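Local structure of methionine import ATP-binding protein metN 2 (2QSW) at residues A[61-64]-A[65-68]; A[78-81]-A[82-86]. The protein belongs to the ATP-binding subunits of ABC transporters and is seen here as its C-terminal NIL domain, a member of the ACT clan. All coordinates share one frame; numbering follows the deposited sequence.

How the interactions relate
Both contacts lie in the NIL domain and come in series along the chain. Interaction 1 shapes the tip of the hairpin that joins strand 50-61 to strand 64-74. Interaction 2 is a stretch of helix 77-89, which follows strand 64-74 directly. Their centres are 24 Å apart, on opposite sides of the chain's centre. The nearest atoms are about 14 Å apart, so the two do not touch. Interaction 1 is at the surface, whereas interaction 2 is largely buried. Each has a zinc ion in its wider surroundings, about 8 Å from the side chain of Val-66 and about 10 Å from that of Ala-83.

Interaction 1 (A[61-64]-A[65-68]); sequences TKQG and AVGS
A beta hairpin with a two-residue loop turns here, and at its tip Thr-61 and Gln-63 meet Val-66. Thr-61 to Gly-64 form a type I beta turn with Lys-62 and Gln-63 at the corners. Two backbone bonds close it: Thr-61 N donates to Gly-64 O at 2.9 Å, and Gly-64 N donates to Thr-61 O at 3.0 Å. The turn ends strand 50-61 and starts strand 64-74 in the antiparallel sheet. The pairing continues beyond it, with Val-66 bonded to Gln-59 and Ser-68 to Asn-57. At Gly-64 the backbone takes a positive phi of 115°, where a beta carbon would press on the carbonyl oxygen of Gln-63.

Thr-61 adds a side-chain bond to the turn. Its OG1 sits between the backbone N and the carbonyl carbon (chi1 69°), which turns the hydroxyl toward the loop. OG1 donates to Gly-64 O at 3.1 Å. That carbonyl oxygen thus receives two donors from one residue, and the backbone N and the hydroxyl reach it from opposite faces of its plane. The same OG1 also accepts a weak bond from Gln-63 N at 3.0 Å, an arrangement resembling an ST turn.

Val-66 stands diagonally across the hairpin from Thr-61, and the two side chains cross at about a right angle. The touching branch is CG2, which lies beside the backbone N of Val-66. The side chain of Gln-63 is bent at chi2, so its amide end returns toward this methyl. Gln-63 was modelled in two conformers, so its part is less certain. The methyl of Ala-65 packs on Ile-58 and Gln-60 of strand 50-61. The closest side-chain approach of the Thr-61 and Val-66 pair is OG1 of Thr-61 to CG2 of Val-66, at 3.5 Å.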
# COMPACT_ATOMS: atom_id res chain seq x y z
N THR A 61 -10.04 -9.55 -22.55
CA THR A 61 -11.23 -10.40 -22.36
C THR A 61 -12.40 -9.54 -22.78
O THR A 61 -12.21 -8.39 -23.13
CB THR A 61 -11.43 -10.83 -20.89
OG1 THR A 61 -11.79 -9.68 -20.13
CG2 THR A 61 -10.18 -11.50 -20.32
N LYS A 62 -13.61 -10.10 -22.75
CA LYS A 62 -14.79 -9.29 -23.05
C LYS A 62 -14.98 -8.16 -22.03
O LYS A 62 -15.52 -7.10 -22.36
CB LYS A 62 -16.03 -10.17 -23.21
CG LYS A 62 -15.91 -11.05 -24.47
CD LYS A 62 -17.08 -11.99 -24.69
CE LYS A 62 -16.84 -12.84 -25.96
NZ LYS A 62 -17.93 -13.85 -26.20
N GLN A 63 -14.43 -8.34 -20.83
CA GLN A 63 -14.48 -7.34 -19.76
C GLN A 63 -13.45 -6.24 -19.95
O GLN A 63 -13.52 -5.22 -19.26
CB GLN A 63 -14.21 -7.99 -18.40
CG GLN A 63 -14.98 -9.30 -18.15
CD GLN A 63 -14.12 -10.55 -18.28
OE1 GLN A 63 -14.56 -11.58 -18.80
NE2 GLN A 63 -12.90 -10.47 -17.80
N GLY A 64 -12.49 -6.44 -20.87
CA GLY A 64 -11.39 -5.48 -21.10
C GLY A 64 -10.04 -6.11 -20.71
O GLY A 64 -9.92 -7.33 -20.69
N ALA A 65 -9.02 -5.30 -20.43
CA ALA A 65 -7.70 -5.84 -20.06
C ALA A 65 -7.79 -6.35 -18.64
O ALA A 65 -8.26 -5.64 -17.75
CB ALA A 65 -6.57 -4.80 -20.16
N VAL A 66 -7.40 -7.60 -18.44
CA VAL A 66 -7.44 -8.25 -17.13
C VAL A 66 -6.11 -8.91 -16.79
O VAL A 66 -5.47 -9.53 -17.63
CB VAL A 66 -8.57 -9.32 -17.10
CG1 VAL A 66 -8.50 -10.13 -15.84
CG2 VAL A 66 -9.94 -8.70 -17.27
N GLY A 67 -5.68 -8.80 -15.54
CA GLY A 67 -4.48 -9.41 -15.07
C GLY A 67 -3.70 -8.58 -14.06
O GLY A 67 -4.31 -7.79 -13.35
N SER A 68 -2.39 -8.77 -14.05
CA SER A 68 -1.54 -8.10 -13.08
C SER A 68 -0.25 -7.61 -13.73
O SER A 68 0.22 -8.17 -14.74
CB SER A 68 -1.19 -9.03 -11.95
OG SER A 68 -0.52 -10.16 -12.43

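Interaction 2 (A[78-81]-A[82-86]); sequences QNIL and AAIEG
Ile-80 and Ile-84 touch one helical turn apart, with CG2 of Ile-80 3.9 Å from CD1 of Ile-84. The two side chains meet at a slant. In Ile-84, CG1 lies beside the backbone N (chi1 -69°), and this brings it over the preceding turn, 3.3 Å from O of Ile-80. That same oxygen accepts the backbone bond from Ile-84 N at 3.0 Å. The next bond, Glu-85 N to Leu-81 O, is nearly straight, with an N-H...O angle of 172°. Ala-82 N and Ala-83 N bond likewise to the carbonyl oxygens of Gln-78 and Asn-79.

These are the i to i+4 bonds of alpha helix 77-89, the later of the two core helices in a ferredoxin-like beta-alpha-beta-beta-alpha-beta fold. The helix packs on the four-stranded antiparallel sheet. Ile-80 and Ile-84 face that sheet. Both rest on Leu-73, and Ile-84 also meets Val-26, Thr-94 and Val-96. Ala-82 and Ala-83 pack against Tyr-47 of helix 39-47. Leu-81 packs on Glu-85 of the second subunit. The carboxylate of this chain's own Glu-85 has two salt-bridge partners: OE1 pairs with NH1 of Arg-88, and OE2 with NZ of Lys-24 of the second subunit.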
# COMPACT_ATOMS: atom_id res chain seq x y z
N GLN A 78 6.93 11.45 -2.14
CA GLN A 78 5.56 11.94 -2.10
C GLN A 78 4.86 11.69 -3.44
O GLN A 78 3.63 11.41 -3.50
CB GLN A 78 5.57 13.43 -1.78
CG GLN A 78 6.32 14.36 -2.75
CD GLN A 78 7.84 14.53 -2.51
OE1 GLN A 78 8.50 13.85 -1.69
NE2 GLN A 78 8.40 15.49 -3.24
N ASN A 79 5.64 11.85 -4.53
CA ASN A 79 5.06 11.58 -5.86
C ASN A 79 4.76 10.12 -6.11
O ASN A 79 3.73 9.78 -6.73
CB ASN A 79 5.94 12.13 -6.95
CG ASN A 79 5.99 13.65 -6.97
OD1 ASN A 79 5.12 14.34 -6.41
ND2 ASN A 79 7.02 14.19 -7.62
N ILE A 80 5.64 9.25 -5.66
CA ILE A 80 5.36 7.82 -5.75
C ILE A 80 4.09 7.48 -4.96
O ILE A 80 3.22 6.79 -5.45
CB ILE A 80 6.57 6.96 -5.25
CG1 ILE A 80 7.80 7.19 -6.16
CG2 ILE A 80 6.18 5.46 -5.11
CD1 ILE A 80 9.06 6.52 -5.66
N LEU A 81 4.00 7.93 -3.72
CA LEU A 81 2.82 7.68 -2.91
C LEU A 81 1.53 8.17 -3.59
O LEU A 81 0.53 7.45 -3.61
CB LEU A 81 2.99 8.23 -1.49
CG LEU A 81 4.16 7.66 -0.66
CD1 LEU A 81 4.18 8.35 0.68
CD2 LEU A 81 4.10 6.11 -0.50
N ALA A 82 1.59 9.37 -4.14
CA ALA A 82 0.44 9.98 -4.81
C ALA A 82 0.07 9.15 -6.06
O ALA A 82 -1.12 8.99 -6.36
CB ALA A 82 0.74 11.41 -5.18
N ALA A 83 1.08 8.66 -6.79
CA ALA A 83 0.84 7.86 -8.01
C ALA A 83 0.14 6.55 -7.65
O ALA A 83 -0.78 6.09 -8.34
CB ALA A 83 2.14 7.57 -8.75
N ILE A 84 0.55 5.96 -6.53
CA ILE A 84 -0.05 4.73 -6.08
C ILE A 84 -1.53 4.95 -5.72
O ILE A 84 -2.40 4.18 -6.15
CB ILE A 84 0.73 4.15 -4.85
CG1 ILE A 84 2.12 3.66 -5.29
CG2 ILE A 84 -0.11 3.07 -4.16
CD1 ILE A 84 3.06 3.35 -4.09
N GLU A 85 -1.83 5.97 -4.92
CA GLU A 85 -3.26 6.27 -4.62
C GLU A 85 -3.99 6.68 -5.90
O GLU A 85 -5.18 6.34 -6.08
CB GLU A 85 -3.38 7.35 -3.54
CG GLU A 85 -4.77 7.57 -3.00
CD GLU A 85 -5.43 6.34 -2.43
OE1 GLU A 85 -4.73 5.41 -1.98
OE2 GLU A 85 -6.70 6.35 -2.42
N GLY A 86 -3.30 7.38 -6.81
CA GLY A 86 -3.88 7.75 -8.11
C GLY A 86 -4.38 6.53 -8.88
O GLY A 86 -5.53 6.49 -9.36